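Local coordinates for uncharacterized protein (Parabacteroides merdae, PDB 4R7F) that is of unknown function, but is built from three immunoglobulin-like beta-sandwich domains, binds magnesium ions and probably belongs to the type 9 secretion system plug protein family, at residues A87-I90 against T94-S97; C60-T65 against D180-V185; R225-L230 against V293-A298. One frame throughout, in Å; residues are numbered along the deposited sequence.

Contact 1: A87-I90 against T94-S97; sequences ANSI and TQYS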
loop_
_atom_site.group_PDB
_atom_site.type_symbol
_atom_site.label_atom_id
_atom_site.label_comp_id
_atom_site.label_asym_id
_atom_site.label_seq_id
_atom_site.Cartn_x
_atom_site.Cartn_y
_atom_site.Cartn_z
ATOM N N ALA A 87 26.830 -18.334 -8.525
ATOM C CA ALA A 87 26.813 -19.605 -7.805
ATOM C C ALA A 87 26.058 -20.701 -8.590
ATOM O O ALA A 87 25.085 -20.425 -9.309
ATOM C CB ALA A 87 26.182 -19.392 -6.444
ATOM N N ASN A 88 26.517 -21.942 -8.456
ATOM C CA ASN A 88 25.891 -23.081 -9.116
ATOM C C ASN A 88 24.594 -23.483 -8.433
ATOM O O ASN A 88 24.449 -23.282 -7.214
ATOM C CB ASN A 88 26.815 -24.294 -9.076
ATOM C CG ASN A 88 28.170 -24.014 -9.683
ATOM O OD1 ASN A 88 29.192 -24.184 -9.022
ATOM N ND2 ASN A 88 28.186 -23.564 -10.933
ATOM N N SER A 89 23.669 -24.063 -9.209
ATOM C CA SER A 89 22.499 -24.740 -8.626
ATOM C C SER A 89 22.924 -25.892 -7.693
ATOM O O SER A 89 23.940 -26.551 -7.934
ATOM C CB SER A 89 21.580 -25.298 -9.711
ATOM O OG SER A 89 22.198 -26.340 -10.447
ATOM N N ILE A 90 22.109 -26.137 -6.670
ATOM C CA ILE A 90 22.279 -27.246 -5.742
ATOM C C ILE A 90 21.010 -28.129 -5.697
ATOM O O ILE A 90 19.912 -27.652 -5.398
ATOM C CB ILE A 90 22.521 -26.715 -4.304
ATOM C CG1 ILE A 90 23.659 -25.681 -4.269
ATOM C CG2 ILE A 90 22.827 -27.872 -3.357
ATOM C CD1 ILE A 90 23.476 -24.583 -3.226
ATOM N N THR A 94 17.384 -29.734 -13.221
ATOM C CA THR A 94 17.798 -28.826 -14.257
ATOM C C THR A 94 18.976 -28.057 -13.658
ATOM O O THR A 94 18.842 -27.370 -12.617
ATOM C CB THR A 94 16.627 -27.883 -14.650
ATOM O OG1 THR A 94 15.493 -28.653 -15.038
ATOM C CG2 THR A 94 17.019 -26.966 -15.767
ATOM N N GLN A 95 20.136 -28.197 -14.283
ATOM C CA GLN A 95 21.318 -27.515 -13.797
ATOM C C GLN A 95 21.424 -26.107 -14.375
ATOM O O GLN A 95 21.103 -25.854 -15.541
ATOM C CB GLN A 95 22.573 -28.320 -14.115
ATOM C CG GLN A 95 22.794 -29.466 -13.145
ATOM C CD GLN A 95 23.889 -30.396 -13.605
ATOM O OE1 GLN A 95 24.621 -30.092 -14.546
ATOM N NE2 GLN A 95 24.005 -31.542 -12.949
ATOM N N TYR A 96 21.902 -25.204 -13.532
ATOM C CA TYR A 96 22.097 -23.824 -13.889
ATOM C C TYR A 96 23.053 -23.142 -12.918
ATOM O O TYR A 96 23.320 -23.650 -11.811
ATOM C CB TYR A 96 20.727 -23.102 -13.872
ATOM C CG TYR A 96 20.069 -23.047 -12.529
ATOM C CD1 TYR A 96 20.347 -22.021 -11.653
ATOM C CD2 TYR A 96 19.152 -24.017 -12.130
ATOM C CE1 TYR A 96 19.735 -21.945 -10.401
ATOM C CE2 TYR A 96 18.535 -23.949 -10.886
ATOM C CZ TYR A 96 18.834 -22.899 -10.011
ATOM O OH TYR A 96 18.234 -22.798 -8.741
ATOM N N SER A 97 23.544 -21.975 -13.327
ATOM C CA SER A 97 24.243 -21.070 -12.416
ATOM C C SER A 97 23.377 -19.798 -12.289
ATOM O O SER A 97 22.695 -19.413 -13.208
ATOM C CB SER A 97 25.676 -20.746 -12.898
ATOM O OG SER A 97 26.320 -21.849 -13.528
#
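S89 sets its CB squarely over the face of the Y96 ring where strands 86-88 and 96-103 of an antiparallel beta hairpin, the edge hairpin of an immunoglobulin-like sandwich sheet, run into their connecting loop. The CH-pi geometry is almost ideal: CB of S89 stands 3.5 Å from the centroid of the Y96 ring and only 11° off the ring normal, closest to CE2. On the Y96 side, a chi1 of 64° places CG between the backbone N and the carbonyl carbon, and the ring lies under S89 CB. The same two residues are tied through their backbones, since S89 N donates to Y96 O at 2.7 Å with an N-H...O angle of 155°. S89 OG lies 3.2 Å from that same Y96 O, a weak and unsettled bond, since T92 OG1 also lies within weak bonding reach of S89 OG. One residue along, N88 and S97 form a non-hydrogen-bonded pair with CA atoms 4.2 Å apart, and their side chains share one face of the sheet. Beyond the hairpin, the Y96 hydroxyl bonds to A288 O and the ring meets Y290 edge-to-face, tying this domain edge to the region around helix 284-287. Next to the N88-S97 pair, S97 CA makes a CA-H...O contact with A87 O, 3.3 Å away.

Contact 2: C60-T65 against D180-V185; sequences CNADWT and DLKIFV
With CG placed anti to its carbonyl carbon (chi1 -75°), F184 carries its ring from strand 181-187 to the turn at A62 and D63. K182, two residues earlier on the same strand face, has a similar first torsion (-55°) and runs extended past A62, its CD 4.1 Å from A62 CB. Over one face of the F184 ring, displaced toward the rim, sits A62 O, 3.6 Å from CE1; the methyl CB of A62 also touches CE1, at 3.8 Å. D63 adds its backbone, with CA 3.7 Å from F184 CZ. N61 to W64 make a type I beta turn at the end of strand 53-60, so the contact joins a loop of the N-terminal domain to an outer strand of another beta sheet, without a hydrogen bond across it. D63 also closes an Asx turn: its OD1 takes T65 N at 3.2 Å from above the carboxylate plane and T65 OG1 at 2.7 Å on the syn side. With an alanine here, both T65 donors would probably lose this acceptor and the turn would be freer to shift against F184. D388 bridges the segments, its carboxylate forming a salt bridge with K182 NZ and accepting from A62 N.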
loop_
_atom_site.group_PDB
_atom_site.type_symbol
_atom_site.label_atom_id
_atom_site.label_comp_id
_atom_site.label_asym_id
_atom_site.label_seq_id
_atom_site.Cartn_x
_atom_site.Cartn_y
_atom_site.Cartn_z
ATOM N N CYS A 60 19.774 6.094 -22.132
ATOM C CA CYS A 60 18.628 6.307 -22.996
ATOM C C CYS A 60 17.841 7.548 -22.659
ATOM O O CYS A 60 17.813 8.031 -21.543
ATOM C CB CYS A 60 17.678 5.098 -22.935
ATOM S SG CYS A 60 18.448 3.531 -23.390
ATOM N N ASN A 61 17.148 8.043 -23.656
ATOM C CA ASN A 61 16.214 9.134 -23.445
ATOM C C ASN A 61 14.875 8.649 -22.908
ATOM O O ASN A 61 14.701 7.459 -22.660
ATOM C CB ASN A 61 16.136 9.965 -24.728
ATOM C CG ASN A 61 17.331 10.920 -24.835
ATOM O OD1 ASN A 61 17.929 11.315 -23.808
ATOM N ND2 ASN A 61 17.709 11.258 -26.045
ATOM N N ALA A 62 13.949 9.572 -22.677
ATOM C CA ALA A 62 12.694 9.263 -22.025
ATOM C C ALA A 62 11.941 8.123 -22.704
ATOM O O ALA A 62 11.359 7.286 -22.024
ATOM C CB ALA A 62 11.824 10.496 -21.968
ATOM N N ASP A 63 11.977 8.091 -24.033
ATOM C CA ASP A 63 11.274 7.069 -24.811
ATOM C C ASP A 63 12.055 5.762 -25.003
ATOM O O ASP A 63 11.630 4.892 -25.747
ATOM C CB ASP A 63 10.809 7.615 -26.174
ATOM C CG ASP A 63 11.965 7.922 -27.134
ATOM O OD1 ASP A 63 13.143 7.851 -26.753
ATOM O OD2 ASP A 63 11.673 8.269 -28.289
ATOM N N TRP A 64 13.162 5.618 -24.294
ATOM C CA TRP A 64 13.979 4.386 -24.297
ATOM C C TRP A 64 14.695 4.132 -25.613
ATOM O O TRP A 64 15.095 3.013 -25.882
ATOM C CB TRP A 64 13.162 3.166 -23.831
ATOM C CG TRP A 64 12.957 3.164 -22.373
ATOM C CD1 TRP A 64 11.831 3.581 -21.686
ATOM C CD2 TRP A 64 13.904 2.773 -21.380
ATOM N NE1 TRP A 64 12.033 3.457 -20.326
ATOM C CE2 TRP A 64 13.289 2.957 -20.113
ATOM C CE3 TRP A 64 15.203 2.286 -21.430
ATOM C CZ2 TRP A 64 13.929 2.649 -18.928
ATOM C CZ3 TRP A 64 15.842 1.974 -20.240
ATOM C CH2 TRP A 64 15.194 2.147 -19.005
ATOM N N THR A 65 14.847 5.176 -26.429
ATOM C CA THR A 65 15.840 5.178 -27.476
ATOM C C THR A 65 17.144 5.693 -26.873
ATOM O O THR A 65 17.128 6.467 -25.905
ATOM C CB THR A 65 15.477 6.120 -28.632
ATOM O OG1 THR A 65 15.393 7.471 -28.163
ATOM C CG2 THR A 65 14.184 5.728 -29.291
ATOM N N ASP A 180 9.056 21.250 -22.315
ATOM C CA ASP A 180 10.307 20.687 -21.756
ATOM C C ASP A 180 10.140 19.426 -20.902
ATOM O O ASP A 180 11.144 18.834 -20.508
ATOM C CB ASP A 180 11.012 21.713 -20.882
ATOM C CG ASP A 180 11.365 22.987 -21.617
ATOM O OD1 ASP A 180 11.320 23.045 -22.876
ATOM O OD2 ASP A 180 11.677 23.940 -20.890
ATOM N N LEU A 181 8.906 19.043 -20.573
ATOM C CA LEU A 181 8.661 17.789 -19.824
ATOM C C LEU A 181 8.206 16.700 -20.782
ATOM O O LEU A 181 7.479 16.981 -21.725
ATOM C CB LEU A 181 7.563 17.992 -18.774
ATOM C CG LEU A 181 7.890 18.982 -17.649
ATOM C CD1 LEU A 181 6.781 18.910 -16.617
ATOM C CD2 LEU A 181 9.251 18.693 -17.020
ATOM N N LYS A 182 8.652 15.467 -20.555
ATOM C CA LYS A 182 8.084 14.313 -21.231
ATOM C C LYS A 182 7.645 13.370 -20.111
ATOM O O LYS A 182 8.462 13.003 -19.261
ATOM C CB LYS A 182 9.135 13.637 -22.117
ATOM C CG LYS A 182 9.778 14.577 -23.115
ATOM C CD LYS A 182 10.693 13.807 -24.043
ATOM C CE LYS A 182 11.409 14.727 -25.018
ATOM N NZ LYS A 182 12.870 14.707 -24.807
ATOM N N ILE A 183 6.394 12.930 -20.146
ATOM C CA ILE A 183 5.803 12.114 -19.084
ATOM C C ILE A 183 5.442 10.731 -19.623
ATOM O O ILE A 183 4.801 10.616 -20.655
ATOM C CB ILE A 183 4.482 12.740 -18.588
ATOM C CG1 ILE A 183 4.615 14.274 -18.428
ATOM C CG2 ILE A 183 3.989 12.024 -17.325
ATOM C CD1 ILE A 183 4.900 14.765 -17.050
ATOM N N PHE A 184 5.805 9.687 -18.899
ATOM C CA PHE A 184 5.345 8.339 -19.212
ATOM C C PHE A 184 4.630 7.782 -18.017
ATOM O O PHE A 184 5.117 7.911 -16.883
ATOM C CB PHE A 184 6.510 7.419 -19.566
ATOM C CG PHE A 184 7.060 7.688 -20.928
ATOM C CD1 PHE A 184 7.827 8.791 -21.156
ATOM C CD2 PHE A 184 6.714 6.885 -21.998
ATOM C CE1 PHE A 184 8.307 9.075 -22.425
ATOM C CE2 PHE A 184 7.198 7.156 -23.275
ATOM C CZ PHE A 184 7.995 8.257 -23.482
ATOM N N VAL A 185 3.481 7.161 -18.286
ATOM C CA VAL A 185 2.680 6.499 -17.272
ATOM C C VAL A 185 2.494 5.022 -17.612
ATOM O O VAL A 185 2.049 4.666 -18.692
ATOM C CB VAL A 185 1.326 7.226 -17.123
ATOM C CG1 VAL A 185 0.473 6.541 -16.092
ATOM C CG2 VAL A 185 1.571 8.677 -16.716
#

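Contact 3: R225-L230 against V293-A298; sequences RRMEFL and VHFTLA
The two backbones pass without pairing, the nearest CA atoms being those of F229 and V293 at 9.4 Å, so everything that meets here is side chain. M227, a selenomethionine, brings its terminal methyl to the other strand. Its CG lies anti to the backbone N (chi1 164°), and the chain then bends at chi2 and chi3, which turns CE toward V293 and F295. That methyl has two neighbours: it meets CG1 of V293 tip to tip at 4.0 Å, and it lies 3.9 Å from CZ of F295, whose side chain crosses that of M227 at about a right angle. The second branch of V293 is used separately, CG2 packing 3.7 Å from CZ of F229, with CE1 of the same ring almost as close. V293 therefore divides its two methyls between two partners, one flexible and one aromatic. This is the facing of two beta sheets across a hydrophobic core, as in a beta-sandwich: strand 225-228 pairs with 342-352 in one sheet, while strand 290-298 lies between 248-253 and 332-340 in the other. L253 and L339 from these flanking strands touch both M227 and V293. Y346, from the first sheet, meets the F295 ring edge-to-face. All four touching residues are buried, no hydrogen bond crosses between the segments, and the contacts across them are all between apolar atoms. F229 holds CG between its backbone N and carbonyl carbon (chi1 62°), and the CZ and CE1 side of its ring lies alongside the CG2 methyl of V293, which approaches obliquely.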
loop_
_atom_site.group_PDB
_atom_site.type_symbol
_atom_site.label_atom_id
_atom_site.label_comp_id
_atom_site.label_asym_id
_atom_site.label_seq_id
_atom_site.Cartn_x
_atom_site.Cartn_y
_atom_site.Cartn_z
ATOM N N ARG A 225 -4.074 -13.742 -12.148
ATOM C CA ARG A 225 -4.176 -15.131 -11.796
ATOM C C ARG A 225 -2.919 -15.547 -11.069
ATOM O O ARG A 225 -1.819 -15.017 -11.346
ATOM C CB ARG A 225 -4.322 -15.993 -13.055
ATOM C CG ARG A 225 -5.602 -15.763 -13.835
ATOM C CD ARG A 225 -5.471 -16.307 -15.248
ATOM N NE ARG A 225 -6.507 -15.838 -16.139
ATOM C CZ ARG A 225 -7.705 -16.398 -16.274
ATOM N NH1 ARG A 225 -8.063 -17.455 -15.559
ATOM N NH2 ARG A 225 -8.553 -15.882 -17.137
ATOM N N ARG A 226 -3.075 -16.505 -10.151
ATOM C CA ARG A 226 -1.934 -16.962 -9.330
ATOM C C ARG A 226 -1.830 -18.456 -9.356
ATOM O O ARG A 226 -2.823 -19.179 -9.532
ATOM C CB ARG A 226 -2.019 -16.459 -7.886
ATOM C CG ARG A 226 -2.002 -14.935 -7.747
ATOM C CD ARG A 226 -2.721 -14.440 -6.499
ATOM N NE ARG A 226 -2.172 -14.999 -5.247
ATOM C CZ ARG A 226 -2.888 -15.516 -4.241
ATOM N NH1 ARG A 226 -4.221 -15.569 -4.281
ATOM N NH2 ARG A 226 -2.267 -15.982 -3.169
HETATM N N MSE A 227 -0.593 -18.897 -9.153
HETATM C CA MSE A 227 -0.187 -20.284 -9.302
HETATM C C MSE A 227 1.083 -20.407 -8.499
HETATM O O MSE A 227 1.843 -19.444 -8.415
HETATM C CB MSE A 227 -0.025 -20.314 -10.826
HETATM C CG MSE A 227 0.733 -21.424 -11.442
HETATM SE SE MSE A 227 2.638 -21.166 -11.338
HETATM C CE MSE A 227 3.263 -20.579 -13.091
ATOM N N GLU A 228 1.326 -21.562 -7.885
ATOM C CA GLU A 228 2.548 -21.789 -7.091
ATOM C C GLU A 228 2.950 -23.230 -7.200
ATOM O O GLU A 228 2.097 -24.112 -7.136
ATOM C CB GLU A 228 2.327 -21.570 -5.599
ATOM C CG GLU A 228 1.986 -20.174 -5.137
ATOM C CD GLU A 228 1.978 -20.076 -3.616
ATOM O OE1 GLU A 228 2.622 -20.939 -2.976
ATOM O OE2 GLU A 228 1.328 -19.147 -3.069
ATOM N N PHE A 229 4.249 -23.476 -7.304
ATOM C CA PHE A 229 4.743 -24.846 -7.294
ATOM C C PHE A 229 6.072 -24.895 -6.576
ATOM O O PHE A 229 7.142 -24.849 -7.183
ATOM C CB PHE A 229 4.798 -25.469 -8.691
ATOM C CG PHE A 229 5.725 -24.768 -9.664
ATOM C CD1 PHE A 229 5.358 -23.568 -10.276
ATOM C CD2 PHE A 229 6.937 -25.350 -10.027
ATOM C CE1 PHE A 229 6.207 -22.955 -11.190
ATOM C CE2 PHE A 229 7.791 -24.732 -10.925
ATOM C CZ PHE A 229 7.431 -23.530 -11.510
ATOM N N LEU A 230 5.960 -25.038 -5.259
ATOM C CA LEU A 230 7.077 -24.980 -4.354
ATOM C C LEU A 230 7.734 -26.335 -4.110
ATOM O O LEU A 230 8.834 -26.391 -3.555
ATOM C CB LEU A 230 6.619 -24.401 -3.029
ATOM C CG LEU A 230 5.927 -23.050 -3.066
ATOM C CD1 LEU A 230 5.648 -22.603 -1.633
ATOM C CD2 LEU A 230 6.760 -22.019 -3.808
ATOM N N VAL A 293 6.062 -25.836 -17.082
ATOM C CA VAL A 293 4.708 -25.515 -16.634
ATOM C C VAL A 293 3.749 -25.389 -17.806
ATOM O O VAL A 293 4.053 -24.719 -18.769
ATOM C CB VAL A 293 4.709 -24.261 -15.788
ATOM C CG1 VAL A 293 3.319 -23.971 -15.262
ATOM C CG2 VAL A 293 5.729 -24.425 -14.667
ATOM N N HIS A 294 2.581 -26.037 -17.689
ATOM C CA HIS A 294 1.606 -26.109 -18.747
ATOM C C HIS A 294 0.405 -25.260 -18.423
ATOM O O HIS A 294 -0.299 -25.520 -17.434
ATOM C CB HIS A 294 1.109 -27.538 -18.975
ATOM C CG HIS A 294 2.184 -28.494 -19.348
ATOM N ND1 HIS A 294 2.453 -28.846 -20.652
ATOM C CD2 HIS A 294 3.071 -29.171 -18.586
ATOM C CE1 HIS A 294 3.463 -29.690 -20.677
ATOM N NE2 HIS A 294 3.869 -29.887 -19.439
ATOM N N PHE A 295 0.163 -24.275 -19.289
ATOM C CA PHE A 295 -0.968 -23.353 -19.136
ATOM C C PHE A 295 -2.041 -23.730 -20.121
ATOM O O PHE A 295 -1.725 -24.050 -21.268
ATOM C CB PHE A 295 -0.561 -21.920 -19.457
ATOM C CG PHE A 295 0.430 -21.325 -18.496
ATOM C CD1 PHE A 295 1.769 -21.634 -18.587
ATOM C CD2 PHE A 295 0.025 -20.409 -17.558
ATOM C CE1 PHE A 295 2.672 -21.052 -17.736
ATOM C CE2 PHE A 295 0.927 -19.839 -16.692
ATOM C CZ PHE A 295 2.252 -20.155 -16.786
ATOM N N THR A 296 -3.292 -23.624 -19.686
ATOM C CA THR A 296 -4.436 -23.957 -20.502
ATOM C C THR A 296 -5.509 -22.918 -20.316
ATOM O O THR A 296 -5.912 -22.676 -19.177
ATOM C CB THR A 296 -5.011 -25.336 -20.101
ATOM O OG1 THR A 296 -4.020 -26.344 -20.333
ATOM C CG2 THR A 296 -6.187 -25.667 -20.936
ATOM N N LEU A 297 -5.963 -22.299 -21.414
ATOM C CA LEU A 297 -7.113 -21.391 -21.386
ATOM C C LEU A 297 -8.215 -21.931 -22.277
ATOM O O LEU A 297 -8.087 -21.910 -23.483
ATOM C CB LEU A 297 -6.718 -19.974 -21.813
ATOM C CG LEU A 297 -7.866 -18.960 -22.002
ATOM C CD1 LEU A 297 -8.598 -18.703 -20.691
ATOM C CD2 LEU A 297 -7.364 -17.658 -22.592
ATOM N N ALA A 298 -9.297 -22.421 -21.669
ATOM C CA ALA A 298 -10.397 -23.059 -22.410
ATOM C C ALA A 298 -11.438 -22.041 -22.848
ATOM O O ALA A 298 -12.183 -21.558 -22.053
ATOM C CB ALA A 298 -11.066 -24.142 -21.576
#

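Contact 1 is nested within the long loop of chain closed by contact 2, and contact 3 follows both in series. The three are well separated. Centre to centre, about 38 Å separates contact 1 from contact 2. About 35 Å lies between the centres of contact 2 and contact 3. Contact 1 and contact 3 have centres about 24 Å apart and nearest atoms about 10 Å apart. Each does a different job: contact 1 joins neighbouring strands of one sheet, contact 2 joins a loop of the N-terminal region to strand 181-187 of a different sheet, and contact 3 packs two sheets face to face. Strand 290-298, which carries contact 3, begins at Y290 beside contact 1, so these two lie near one another across adjoining parts of the fold.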